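Local coordinates for protein ABC-type amino acid transport system, permease component (Caldanaerobacter subterraneus subsp. tengcongensis MB4, PDB 4YMU) that probably forms the membrane-spanning permease part of an ABC transporter for amino acids and binds arginine in a pocket within the membrane domain, at residues A101-A104 with E105-A109; M36-F39 with I40-K44; K143-L146 with P147-N151; T26-A29 with V30-V34. All coordinates share one frame; numbering follows the deposited sequence.

Contact 1: A101-A104 with E105-A109. With ARG (arginine), chain I.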
ATOM      1  N   ALA C 101      13.005  13.536 -16.911  1.00 92.38           N
ATOM      2  CA  ALA C 101      12.956  13.686 -15.462  1.00 88.41           C
ATOM      3  C   ALA C 101      11.891  12.760 -14.841  1.00105.85           C
ATOM      4  O   ALA C 101      12.171  11.968 -13.892  1.00116.09           O
ATOM      5  CB  ALA C 101      12.703  15.123 -15.083  1.00 71.44           C
ATOM      6  N   TYR C 102      10.669  12.850 -15.366  1.00104.13           N
ATOM      7  CA  TYR C 102       9.595  12.041 -14.778  1.00 90.97           C
ATOM      8  C   TYR C 102       9.889  10.532 -14.861  1.00 90.82           C
ATOM      9  O   TYR C 102       9.593   9.780 -13.929  1.00 94.91           O
ATOM     10  CB  TYR C 102       8.237  12.401 -15.384  1.00 77.86           C
ATOM     11  CG  TYR C 102       7.752  13.769 -14.948  1.00 80.55           C
ATOM     12  CD1 TYR C 102       6.978  13.924 -13.803  1.00 69.28           C
ATOM     13  CD2 TYR C 102       8.085  14.915 -15.677  1.00 74.11           C
ATOM     14  CE1 TYR C 102       6.535  15.179 -13.400  1.00 81.63           C
ATOM     15  CE2 TYR C 102       7.649  16.174 -15.285  1.00 72.48           C
ATOM     16  CZ  TYR C 102       6.874  16.307 -14.149  1.00 86.61           C
ATOM     17  OH  TYR C 102       6.438  17.559 -13.749  1.00 82.11           O
ATOM     18  N   VAL C 103      10.499  10.109 -15.965  1.00 85.15           N
ATOM     19  CA  VAL C 103      10.875   8.716 -16.176  1.00 93.44           C
ATOM     20  C   VAL C 103      11.967   8.250 -15.210  1.00 99.64           C
ATOM     21  O   VAL C 103      11.909   7.129 -14.681  1.00100.38           O
ATOM     22  CB  VAL C 103      11.268   8.453 -17.635  1.00 90.74           C
ATOM     23  CG1 VAL C 103      12.092   7.170 -17.770  1.00 91.50           C
ATOM     24  CG2 VAL C 103      10.016   8.394 -18.498  1.00 89.85           C
ATOM     25  N   ALA C 104      12.950   9.112 -14.973  1.00 96.52           N
ATOM     26  CA  ALA C 104      13.969   8.831 -13.972  1.00 95.07           C
ATOM     27  C   ALA C 104      13.314   8.517 -12.615  1.00100.29           C
ATOM     28  O   ALA C 104      13.657   7.509 -11.943  1.00101.14           O
ATOM     29  CB  ALA C 104      14.922  10.013 -13.846  1.00 82.71           C
ATOM     30  N   GLU C 105      12.358   9.361 -12.218  1.00 96.63           N
ATOM     31  CA  GLU C 105      11.652   9.083 -10.966  1.00100.17           C
ATOM     32  C   GLU C 105      10.896   7.766 -11.004  1.00 97.82           C
ATOM     33  O   GLU C 105      10.921   6.994 -10.036  1.00104.38           O
ATOM     34  CB  GLU C 105      10.689  10.201 -10.587  1.00105.86           C
ATOM     35  CG  GLU C 105      11.185  10.994  -9.420  1.00114.40           C
ATOM     36  CD  GLU C 105      11.748  10.101  -8.340  1.00117.69           C
ATOM     37  OE1 GLU C 105      10.947   9.460  -7.601  1.00115.11           O
ATOM     38  OE2 GLU C 105      13.002  10.025  -8.259  1.00115.59           O
ATOM     39  N   ILE C 106      10.242   7.506 -12.130  1.00 87.00           N
ATOM     40  CA  ILE C 106       9.498   6.272 -12.289  1.00 82.94           C
ATOM     41  C   ILE C 106      10.396   5.051 -12.058  1.00 89.34           C
ATOM     42  O   ILE C 106      10.016   4.105 -11.357  1.00 86.14           O
ATOM     43  CB  ILE C 106       8.825   6.197 -13.667  1.00 76.61           C
ATOM     44  CG1 ILE C 106       7.444   6.838 -13.608  1.00 67.96           C
ATOM     45  CG2 ILE C 106       8.682   4.759 -14.138  1.00 78.51           C
ATOM     46  CD1 ILE C 106       6.888   7.157 -14.982  1.00 79.88           C
ATOM     47  N   ILE C 107      11.595   5.085 -12.621  1.00 92.74           N
ATOM     48  CA  ILE C 107      12.526   3.984 -12.440  1.00 96.22           C
ATOM     49  C   ILE C 107      12.918   3.822 -10.975  1.00 97.14           C
ATOM     50  O   ILE C 107      12.844   2.701 -10.419  1.00 90.21           O
ATOM     51  CB  ILE C 107      13.778   4.152 -13.300  1.00 91.03           C
ATOM     52  CG1 ILE C 107      13.403   4.101 -14.790  1.00 88.20           C
ATOM     53  CG2 ILE C 107      14.830   3.105 -12.916  1.00 73.70           C
ATOM     54  CD1 ILE C 107      14.585   4.302 -15.721  1.00 78.25           C
ATOM     55  N   ARG C 108      13.328   4.930 -10.350  1.00 90.65           N
ATOM     56  CA  ARG C 108      13.719   4.862  -8.938  1.00 85.65           C
ATOM     57  C   ARG C 108      12.624   4.255  -8.059  1.00 83.57           C
ATOM     58  O   ARG C 108      12.904   3.497  -7.125  1.00 83.27           O
ATOM     59  CB  ARG C 108      14.109   6.235  -8.396  1.00 78.22           C
ATOM     60  CG  ARG C 108      14.831   6.170  -7.070  1.00 80.87           C
ATOM     61  CD  ARG C 108      14.605   7.433  -6.272  1.00 87.31           C
ATOM     62  NE  ARG C 108      13.186   7.777  -6.218  1.00 93.71           N
ATOM     63  CZ  ARG C 108      12.262   7.105  -5.540  1.00103.47           C
ATOM     64  NH1 ARG C 108      12.591   6.031  -4.832  1.00112.98           N
ATOM     65  NH2 ARG C 108      10.997   7.506  -5.573  1.00102.95           N
ATOM     66  N   ALA C 109      11.375   4.569  -8.388  1.00 87.66           N
ATOM     67  CA  ALA C 109      10.264   4.130  -7.565  1.00 89.12           C
ATOM     68  C   ALA C 109       9.864   2.693  -7.886  1.00 92.90           C
ATOM     69  O   ALA C 109       9.333   1.991  -7.029  1.00 97.02           O
ATOM     70  CB  ALA C 109       9.087   5.048  -7.742  1.00 79.13           C
TER
HETATM   71  N   ARG I 301       1.810  20.087 -17.225  1.00 88.03           N
HETATM   72  CA  ARG I 301       2.595  19.892 -16.005  1.00 95.72           C
HETATM   73  C   ARG I 301       3.886  20.693 -16.022  1.00102.06           C
HETATM   74  O   ARG I 301       4.587  20.768 -15.005  1.00106.72           O
HETATM   75  CB  ARG I 301       2.948  18.421 -15.807  1.00 81.86           C
HETATM   76  CG  ARG I 301       3.955  17.873 -16.782  1.00 79.94           C
HETATM   77  CD  ARG I 301       4.049  16.363 -16.622  1.00 85.36           C
HETATM   78  NE  ARG I 301       5.151  15.788 -17.379  1.00 93.17           N
HETATM   79  CZ  ARG I 301       5.324  14.487 -17.572  1.00 99.30           C
HETATM   80  NH1 ARG I 301       6.361  14.053 -18.277  1.00 96.24           N
HETATM   81  NH2 ARG I 301       4.453  13.620 -17.066  1.00104.76           N
HETATM   82  OXT ARG I 301       4.257  21.250 -17.054  1.00 91.11           O
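Y102 and I106 join successive turns of helix 87-112: I106 N donates to Y102 O (3.0 Å), while the Y102 side chain leaves the helix for the bound arginine. Its CB already meets the ligand, 3.8 Å from ARG NH1. Beyond it, CG sits anti to the carbonyl carbon (chi1 -71°), which presents one ring face to the ligand's guanidinium. Along the ring, Y102 CD2 comes within 3.2 Å of ARG NH1 and CE2 within 3.3 Å of ARG NE, the latter lying over the face but offset toward the rim. The phenol end passes alongside the aliphatic chain, OH standing 3.9 Å from ARG CD. N98, E152 and E159 bind the same ligand through hydrogen bonds.

One turn on, R108 and E105 form an ion pair. R108 grips E105 side-on: NH2 bonds to OE1 (2.8 Å) and NE to OE2 (3.0 Å), each oxygen using its syn lone pair and lying close to the guanidinium plane. A bend at chi3 of R108 (49°) folds its chain back for this. OE2 also takes a salt bridge from K44 on helix 12-44, and R108 NH1 bonds to Q112. V103 and I107 make a looser apolar touch, CG1 to CD1 at 4.3 Å.

The Y102 ring thus adds a flat wall, and perhaps some electrostatic support near its rim, to a ligand also held by carboxylates, while E105 fixes the rotation of the R108 guanidinium through two bonds.

Contact 2: M36-F39 with I40-K44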
ATOM      1  N   MET C  36      16.999   8.738 -22.059  1.00 92.25           N
ATOM      2  CA  MET C  36      17.601   9.773 -21.251  1.00 97.92           C
ATOM      3  C   MET C  36      17.292   9.497 -19.785  1.00 92.94           C
ATOM      4  O   MET C  36      18.185   9.540 -18.942  1.00 91.71           O
ATOM      5  CB  MET C  36      17.039  11.135 -21.647  1.00103.81           C
ATOM      6  CG  MET C  36      17.407  11.575 -23.049  1.00108.72           C
ATOM      7  SD  MET C  36      16.766  13.226 -23.374  1.00110.40           S
ATOM      8  CE  MET C  36      18.001  14.185 -22.497  1.00 85.64           C
ATOM      9  N   GLY C  37      16.029   9.185 -19.501  1.00 93.22           N
ATOM     10  CA  GLY C  37      15.567   8.969 -18.135  1.00100.69           C
ATOM     11  C   GLY C  37      16.320   7.862 -17.416  1.00 97.62           C
ATOM     12  O   GLY C  37      16.718   8.032 -16.260  1.00 92.48           O
ATOM     13  N   LEU C  38      16.524   6.746 -18.117  1.00 99.15           N
ATOM     14  CA  LEU C  38      17.317   5.618 -17.626  1.00 97.29           C
ATOM     15  C   LEU C  38      18.723   6.063 -17.246  1.00 97.63           C
ATOM     16  O   LEU C  38      19.256   5.701 -16.197  1.00 93.76           O
ATOM     17  CB  LEU C  38      17.411   4.542 -18.713  1.00 89.71           C
ATOM     18  CG  LEU C  38      18.382   3.382 -18.470  1.00 87.21           C
ATOM     19  CD1 LEU C  38      18.092   2.669 -17.149  1.00 84.64           C
ATOM     20  CD2 LEU C  38      18.330   2.402 -19.638  1.00 82.62           C
ATOM     21  N   PHE C  39      19.310   6.866 -18.121  1.00 97.65           N
ATOM     22  CA  PHE C  39      20.663   7.348 -17.959  1.00102.05           C
ATOM     23  C   PHE C  39      20.730   8.240 -16.732  1.00102.27           C
ATOM     24  O   PHE C  39      21.677   8.172 -15.949  1.00103.79           O
ATOM     25  CB  PHE C  39      21.045   8.128 -19.214  1.00108.14           C
ATOM     26  CG  PHE C  39      22.506   8.117 -19.515  1.00118.18           C
ATOM     27  CD1 PHE C  39      23.100   6.993 -20.078  1.00125.41           C
ATOM     28  CD2 PHE C  39      23.286   9.241 -19.274  1.00117.44           C
ATOM     29  CE1 PHE C  39      24.461   6.984 -20.374  1.00130.39           C
ATOM     30  CE2 PHE C  39      24.645   9.241 -19.570  1.00116.26           C
ATOM     31  CZ  PHE C  39      25.234   8.113 -20.120  1.00124.18           C
ATOM     32  N   ILE C  40      19.707   9.071 -16.570  1.00102.55           N
ATOM     33  CA  ILE C  40      19.646  10.000 -15.453  1.00103.21           C
ATOM     34  C   ILE C  40      19.546   9.226 -14.143  1.00 99.45           C
ATOM     35  O   ILE C  40      20.165   9.598 -13.144  1.00101.02           O
ATOM     36  CB  ILE C  40      18.427  10.941 -15.561  1.00106.27           C
ATOM     37  CG1 ILE C  40      18.496  11.794 -16.826  1.00102.97           C
ATOM     38  CG2 ILE C  40      18.356  11.872 -14.356  1.00111.11           C
ATOM     39  CD1 ILE C  40      19.580  12.819 -16.780  1.00105.82           C
ATOM     40  N   ALA C  41      18.769   8.145 -14.162  1.00 97.27           N
ATOM     41  CA  ALA C  41      18.540   7.328 -12.970  1.00 97.33           C
ATOM     42  C   ALA C  41      19.842   6.675 -12.502  1.00103.39           C
ATOM     43  O   ALA C  41      20.178   6.730 -11.317  1.00101.73           O
ATOM     44  CB  ALA C  41      17.489   6.273 -13.256  1.00 88.10           C
ATOM     45  N   LEU C  42      20.568   6.077 -13.451  1.00101.83           N
ATOM     46  CA  LEU C  42      21.870   5.460 -13.206  1.00 98.21           C
ATOM     47  C   LEU C  42      22.842   6.434 -12.545  1.00107.88           C
ATOM     48  O   LEU C  42      23.617   6.063 -11.663  1.00112.80           O
ATOM     49  CB  LEU C  42      22.460   4.944 -14.522  1.00 92.47           C
ATOM     50  CG  LEU C  42      22.224   3.471 -14.874  1.00 91.89           C
ATOM     51  CD1 LEU C  42      21.108   2.896 -14.043  1.00 88.00           C
ATOM     52  CD2 LEU C  42      21.928   3.267 -16.348  1.00 86.68           C
ATOM     53  N   MET C  43      22.793   7.684 -12.983  1.00111.75           N
ATOM     54  CA  MET C  43      23.612   8.735 -12.406  1.00110.64           C
ATOM     55  C   MET C  43      23.265   8.987 -10.947  1.00111.21           C
ATOM     56  O   MET C  43      24.142   9.254 -10.124  1.00108.45           O
ATOM     57  CB  MET C  43      23.429  10.028 -13.188  1.00109.82           C
ATOM     58  CG  MET C  43      24.139  10.050 -14.515  1.00100.52           C
ATOM     59  SD  MET C  43      24.229  11.733 -15.154  1.00110.92           S
ATOM     60  CE  MET C  43      24.342  11.386 -16.901  1.00 92.14           C
ATOM     61  N   LYS C  44      21.976   8.919 -10.632  1.00114.98           N
ATOM     62  CA  LYS C  44      21.504   9.228  -9.285  1.00115.07           C
ATOM     63  C   LYS C  44      21.877   8.088  -8.335  1.00117.80           C
ATOM     64  O   LYS C  44      21.879   8.256  -7.116  1.00116.88           O
ATOM     65  CB  LYS C  44      19.986   9.433  -9.300  1.00105.36           C
ATOM     66  CG  LYS C  44      19.426  10.219  -8.127  1.00 95.01           C
ATOM     67  CD  LYS C  44      17.907  10.201  -8.185  1.00 95.22           C
ATOM     68  CE  LYS C  44      17.261  10.969  -7.037  1.00 99.51           C
ATOM     69  NZ  LYS C  44      15.792  11.157  -7.277  1.00 94.94           N
TER
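The last turns of helix 12-44, at the end of a predicted membrane-spanning segment, bring F39, on the surface, against the partly covered M43. M43 CE lies 3.4 Å from both CD2 and CE2 of F39, so the terminal methyl straddles one ring bond, approaching it obliquely. Both chains are set for this: F39 has CG anti to the backbone N (chi1 -152°), whereas M43 CG stands beside its own N (chi1 -76°) and the thioether chain then runs extended back along the helix. On the way, M43 CG passes 3.4 Å from F39 O, the same carbonyl that accepts M43 N at 3.2 Å.

L38 and L42 form a second apolar pair, with L38 CD1 4.0 Å from L42 CD2. The buried I40 lies beside the turn before it: its N donates to M36 O (2.9 Å), and CG1 rests 3.1 Å from that same oxygen. G37 O accepts from A41 N, and the glycine lies against V103 and A104 of helix 87-112.

Outward from here, I40 meets I59 and M43 meets I51 and A55, all on helix 49-63, while L38 touches I107 and K44 NZ forms a salt bridge to E105, both on helix 87-112. Apart from the backbone bonds, dispersion between methyl, thioether and ring carbons is what joins the two turns; with L38, F39 and L42 on the surface, this is consistent with a helix face turned to lipid.

Contact 3: K143-L146 with P147-N151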
ATOM      1  N   LYS C 143       8.914  -4.970 -14.122  1.00 96.29           N
ATOM      2  CA  LYS C 143       7.470  -5.173 -14.159  1.00 98.80           C
ATOM      3  C   LYS C 143       6.758  -4.088 -13.372  1.00 92.29           C
ATOM      4  O   LYS C 143       5.575  -3.837 -13.590  1.00 89.42           O
ATOM      5  CB  LYS C 143       7.071  -6.561 -13.648  1.00102.07           C
ATOM      6  CG  LYS C 143       7.679  -7.704 -14.456  1.00118.84           C
ATOM      7  CD  LYS C 143       7.383  -9.054 -13.817  1.00131.70           C
ATOM      8  CE  LYS C 143       8.358 -10.141 -14.274  1.00129.29           C
ATOM      9  NZ  LYS C 143       8.100 -11.445 -13.572  1.00122.14           N
ATOM     10  N   ASN C 144       7.461  -3.440 -12.449  1.00 88.93           N
ATOM     11  CA  ASN C 144       6.847  -2.276 -11.812  1.00 89.69           C
ATOM     12  C   ASN C 144       6.847  -1.069 -12.746  1.00101.73           C
ATOM     13  O   ASN C 144       5.936  -0.241 -12.713  1.00100.88           O
ATOM     14  CB  ASN C 144       7.554  -1.897 -10.511  1.00 89.56           C
ATOM     15  CG  ASN C 144       7.332  -2.903  -9.408  1.00 93.59           C
ATOM     16  OD1 ASN C 144       6.302  -3.585  -9.363  1.00 91.62           O
ATOM     17  ND2 ASN C 144       8.285  -2.976  -8.483  1.00100.03           N
ATOM     18  N   ILE C 145       7.869  -1.005 -13.596  1.00101.78           N
ATOM     19  CA  ILE C 145       8.183   0.182 -14.369  1.00 95.40           C
ATOM     20  C   ILE C 145       7.376   0.281 -15.657  1.00101.59           C
ATOM     21  O   ILE C 145       6.813   1.341 -15.959  1.00 95.47           O
ATOM     22  CB  ILE C 145       9.683   0.216 -14.701  1.00 86.95           C
ATOM     23  CG1 ILE C 145      10.502   0.413 -13.425  1.00 82.57           C
ATOM     24  CG2 ILE C 145       9.985   1.329 -15.682  1.00 91.68           C
ATOM     25  CD1 ILE C 145      11.978   0.089 -13.585  1.00 78.61           C
ATOM     26  N   LEU C 146       7.326  -0.819 -16.409  1.00105.21           N
ATOM     27  CA  LEU C 146       6.602  -0.858 -17.686  1.00102.38           C
ATOM     28  C   LEU C 146       5.176  -0.277 -17.656  1.00106.12           C
ATOM     29  O   LEU C 146       4.798   0.469 -18.556  1.00112.35           O
ATOM     30  CB  LEU C 146       6.591  -2.272 -18.284  1.00 93.56           C
ATOM     31  CG  LEU C 146       7.946  -2.845 -18.712  1.00 87.74           C
ATOM     32  CD1 LEU C 146       7.776  -4.211 -19.360  1.00 89.13           C
ATOM     33  CD2 LEU C 146       8.696  -1.896 -19.630  1.00 77.27           C
ATOM     34  N   PRO C 147       4.373  -0.612 -16.633  1.00103.58           N
ATOM     35  CA  PRO C 147       3.032  -0.022 -16.668  1.00102.87           C
ATOM     36  C   PRO C 147       3.045   1.485 -16.415  1.00 98.46           C
ATOM     37  O   PRO C 147       2.132   2.178 -16.861  1.00100.14           O
ATOM     38  CB  PRO C 147       2.313  -0.718 -15.503  1.00 98.65           C
ATOM     39  CG  PRO C 147       3.077  -1.951 -15.254  1.00101.27           C
ATOM     40  CD  PRO C 147       4.501  -1.597 -15.547  1.00104.08           C
ATOM     41  N   ALA C 148       4.058   1.985 -15.716  1.00 91.32           N
ATOM     42  CA  ALA C 148       4.068   3.396 -15.358  1.00 90.79           C
ATOM     43  C   ALA C 148       4.667   4.212 -16.504  1.00 96.38           C
ATOM     44  O   ALA C 148       4.399   5.409 -16.635  1.00 92.28           O
ATOM     45  CB  ALA C 148       4.824   3.627 -14.049  1.00 69.03           C
ATOM     46  N   LEU C 149       5.478   3.545 -17.320  1.00 97.79           N
ATOM     47  CA  LEU C 149       5.965   4.098 -18.571  1.00 92.41           C
ATOM     48  C   LEU C 149       4.791   4.253 -19.530  1.00102.94           C
ATOM     49  O   LEU C 149       4.598   5.327 -20.126  1.00101.04           O
ATOM     50  CB  LEU C 149       7.016   3.173 -19.188  1.00 83.37           C
ATOM     51  CG  LEU C 149       8.405   3.180 -18.545  1.00 83.69           C
ATOM     52  CD1 LEU C 149       9.434   2.489 -19.436  1.00 72.20           C
ATOM     53  CD2 LEU C 149       8.835   4.604 -18.238  1.00 88.80           C
ATOM     54  N   GLY C 150       4.002   3.186 -19.665  1.00 99.49           N
ATOM     55  CA  GLY C 150       2.824   3.200 -20.513  1.00 98.04           C
ATOM     56  C   GLY C 150       1.901   4.339 -20.134  1.00 97.97           C
ATOM     57  O   GLY C 150       1.267   4.959 -20.984  1.00101.59           O
ATOM     58  N   ASN C 151       1.836   4.614 -18.839  1.00 91.29           N
ATOM     59  CA  ASN C 151       1.025   5.699 -18.327  1.00 86.74           C
ATOM     60  C   ASN C 151       1.649   7.060 -18.610  1.00 95.41           C
ATOM     61  O   ASN C 151       0.945   8.057 -18.762  1.00 94.39           O
ATOM     62  CB  ASN C 151       0.839   5.515 -16.834  1.00 87.98           C
ATOM     63  CG  ASN C 151       0.219   6.714 -16.172  1.00 89.07           C
ATOM     64  OD1 ASN C 151       0.917   7.521 -15.561  1.00 92.17           O
ATOM     65  ND2 ASN C 151      -1.100   6.833 -16.268  1.00 90.04           N
TER
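I145 O sits at the heart of this turn, accepting two backbone bonds: one from L149 N (2.9 Å), close to the C=O direction, and one from A148 N (2.8 Å), which comes from above the carbonyl plane, 50° out of it. The N-H...O angle of the second is 132°. The doubled acceptance is consistent with the break at P147, which leaves A148 N without its usual bond to N144 O, now 4.2 Å away. With no N-H to give, the P147 ring fills the place of the normal bond to K143 O, and CD instead lies 3.2 Å from that oxygen. Regular bonding resumes with G150 N to L146 O at 3.0 Å.

Around this proline kink the side chains lie close. I145 and L149 run side by side, pointing the same way, with I145 CG2 3.8 Å from L149 CG; L146 CD2 is a looser 4.5 Å from L149 CD1. Further out, N144 ND2 donates to G110 O.

The kink in helix 129-160 is flanked by two helices: I145, A148 and L149 all pack on I106 of helix 87-112, and L149 meets V103 as well, while P147 touches E211 and K143 touches L214 on helix 186-214.

Contact 4: T26-A29 with V30-V34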
ATOM      1  N   THR C  26       4.836  12.706 -29.747  1.00 79.70           N
ATOM      2  CA  THR C  26       4.811  12.119 -28.411  1.00 96.20           C
ATOM      3  C   THR C  26       5.643  10.844 -28.324  1.00 97.33           C
ATOM      4  O   THR C  26       6.416  10.664 -27.388  1.00 96.19           O
ATOM      5  CB  THR C  26       3.367  11.813 -27.966  1.00108.12           C
ATOM      6  OG1 THR C  26       2.518  12.918 -28.293  1.00113.98           O
ATOM      7  CG2 THR C  26       3.303  11.570 -26.465  1.00109.79           C
ATOM      8  N   PHE C  27       5.472   9.968 -29.308  1.00 95.84           N
ATOM      9  CA  PHE C  27       6.278   8.767 -29.434  1.00100.70           C
ATOM     10  C   PHE C  27       7.770   9.059 -29.364  1.00103.24           C
ATOM     11  O   PHE C  27       8.481   8.517 -28.523  1.00117.53           O
ATOM     12  CB  PHE C  27       5.993   8.113 -30.776  1.00112.54           C
ATOM     13  CG  PHE C  27       5.613   6.675 -30.677  1.00129.05           C
ATOM     14  CD1 PHE C  27       6.587   5.687 -30.661  1.00132.56           C
ATOM     15  CD2 PHE C  27       4.274   6.305 -30.602  1.00135.18           C
ATOM     16  CE1 PHE C  27       6.233   4.350 -30.572  1.00133.29           C
ATOM     17  CE2 PHE C  27       3.908   4.974 -30.512  1.00133.22           C
ATOM     18  CZ  PHE C  27       4.890   3.992 -30.499  1.00134.81           C
ATOM     19  N   LEU C  28       8.245   9.905 -30.263  1.00106.20           N
ATOM     20  CA  LEU C  28       9.669  10.221 -30.340  1.00104.22           C
ATOM     21  C   LEU C  28      10.195  10.839 -29.043  1.00100.34           C
ATOM     22  O   LEU C  28      11.296  10.512 -28.597  1.00100.65           O
ATOM     23  CB  LEU C  28       9.943  11.144 -31.534  1.00 94.17           C
ATOM     24  CG  LEU C  28      11.391  11.577 -31.777  1.00 98.11           C
ATOM     25  CD1 LEU C  28      12.311  10.367 -31.929  1.00 94.82           C
ATOM     26  CD2 LEU C  28      11.478  12.477 -33.016  1.00 93.04           C
ATOM     27  N   ALA C  29       9.406  11.723 -28.439  1.00 94.14           N
ATOM     28  CA  ALA C  29       9.839  12.407 -27.227  1.00 96.49           C
ATOM     29  C   ALA C  29       9.939  11.409 -26.087  1.00109.76           C
ATOM     30  O   ALA C  29      10.997  11.259 -25.458  1.00114.32           O
ATOM     31  CB  ALA C  29       8.874  13.522 -26.872  1.00 86.52           C
ATOM     32  N   VAL C  30       8.836  10.702 -25.857  1.00106.61           N
ATOM     33  CA  VAL C  30       8.765   9.703 -24.807  1.00109.15           C
ATOM     34  C   VAL C  30       9.859   8.649 -24.982  1.00108.40           C
ATOM     35  O   VAL C  30      10.520   8.286 -24.008  1.00109.10           O
ATOM     36  CB  VAL C  30       7.376   9.055 -24.736  1.00106.57           C
ATOM     37  CG1 VAL C  30       7.401   7.862 -23.801  1.00109.35           C
ATOM     38  CG2 VAL C  30       6.348  10.081 -24.259  1.00100.97           C
ATOM     39  N   THR C  31      10.041   8.160 -26.209  1.00103.59           N
ATOM     40  CA  THR C  31      11.114   7.212 -26.503  1.00 98.88           C
ATOM     41  C   THR C  31      12.473   7.745 -26.065  1.00104.33           C
ATOM     42  O   THR C  31      13.232   7.056 -25.386  1.00109.76           O
ATOM     43  CB  THR C  31      11.191   6.868 -27.993  1.00 95.05           C
ATOM     44  OG1 THR C  31      10.113   5.996 -28.338  1.00 96.66           O
ATOM     45  CG2 THR C  31      12.493   6.161 -28.304  1.00 98.47           C
ATOM     46  N   ILE C  32      12.758   8.986 -26.444  1.00100.26           N
ATOM     47  CA  ILE C  32      14.016   9.629 -26.100  1.00 90.47           C
ATOM     48  C   ILE C  32      14.052   9.929 -24.609  1.00 90.63           C
ATOM     49  O   ILE C  32      15.084   9.766 -23.962  1.00 89.81           O
ATOM     50  CB  ILE C  32      14.221  10.933 -26.927  1.00 84.00           C
ATOM     51  CG1 ILE C  32      14.597  10.592 -28.377  1.00 82.08           C
ATOM     52  CG2 ILE C  32      15.308  11.795 -26.321  1.00 76.36           C
ATOM     53  CD1 ILE C  32      14.576  11.773 -29.308  1.00 75.69           C
ATOM     54  N   GLY C  33      12.909  10.343 -24.068  1.00 96.16           N
ATOM     55  CA  GLY C  33      12.788  10.658 -22.651  1.00106.26           C
ATOM     56  C   GLY C  33      13.039   9.464 -21.740  1.00101.76           C
ATOM     57  O   GLY C  33      13.428   9.622 -20.580  1.00 89.89           O
ATOM     58  N   VAL C  34      12.812   8.267 -22.272  1.00105.24           N
ATOM     59  CA  VAL C  34      13.049   7.036 -21.537  1.00106.21           C
ATOM     60  C   VAL C  34      14.542   6.734 -21.489  1.00113.86           C
ATOM     61  O   VAL C  34      15.101   6.517 -20.411  1.00114.54           O
ATOM     62  CB  VAL C  34      12.303   5.849 -22.176  1.00 98.66           C
ATOM     63  CG1 VAL C  34      12.908   4.526 -21.731  1.00 98.86           C
ATOM     64  CG2 VAL C  34      10.823   5.911 -21.831  1.00 89.64           C
TER
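L28 and I32 run side by side and point the same way, meeting through their end methyls, L28 CD1 to I32 CD1 at 3.7 Å. The two reach this from different rotamers. L28 CG stands anti to the backbone N (chi1 -180°), which swings its branch forward along the helix; I32 CG1 lies beside its own N, over L28 O at 3.3 Å. T26 and V30 form a similar parallel pair on another face, with the CG2 atoms 4.0 Å apart, and V30 CG2 also presses on T26 O at 3.2 Å. The T26 hydroxyl faces the preceding turn, where T22 O takes its bond.

F27 and T31 meet through a polar bond, from hydroxyl to backbone carbonyl. T31 OG1 donates to F27 O at 3.0 Å, above the carbonyl plane, while T31 N reaches the same oxygen at 2.8 Å almost in line with the C=O bond. Two donors thus share one acceptor, and the hydroxyl is satisfied within its own helix.

L28 touches F88 and V92 of helix 87-112, and V30 packs on the arginine-pocket residue M156 of helix 129-160. A threonine hydroxyl bonded to the carbonyl four residues earlier, as in T31 and T26, is a familiar motif of transmembrane helices.

Contacts 2 and 4 are consecutive parts of helix 12-44, and contact 1, on helix 87-112, touches both: V103 packs against G33 and V34 of contact 4 and G37 of contact 2, and the E105-K44 salt bridge also ties contact 1 to contact 2. Contact 3, on helix 129-160, packs on contact 1 but touches neither contact 2 nor contact 4. Contacts 1, 2 and 4 are partly buried; contact 3 is a surface contact, with none of its touching residues buried. Their chemistry differs accordingly: contact 1 combines ligand binding with ionic pairing, contact 2 is apolar apart from K44, contact 3 is governed by a missing backbone donor, and contact 4 adds hydroxyl bonds to an apolar helix.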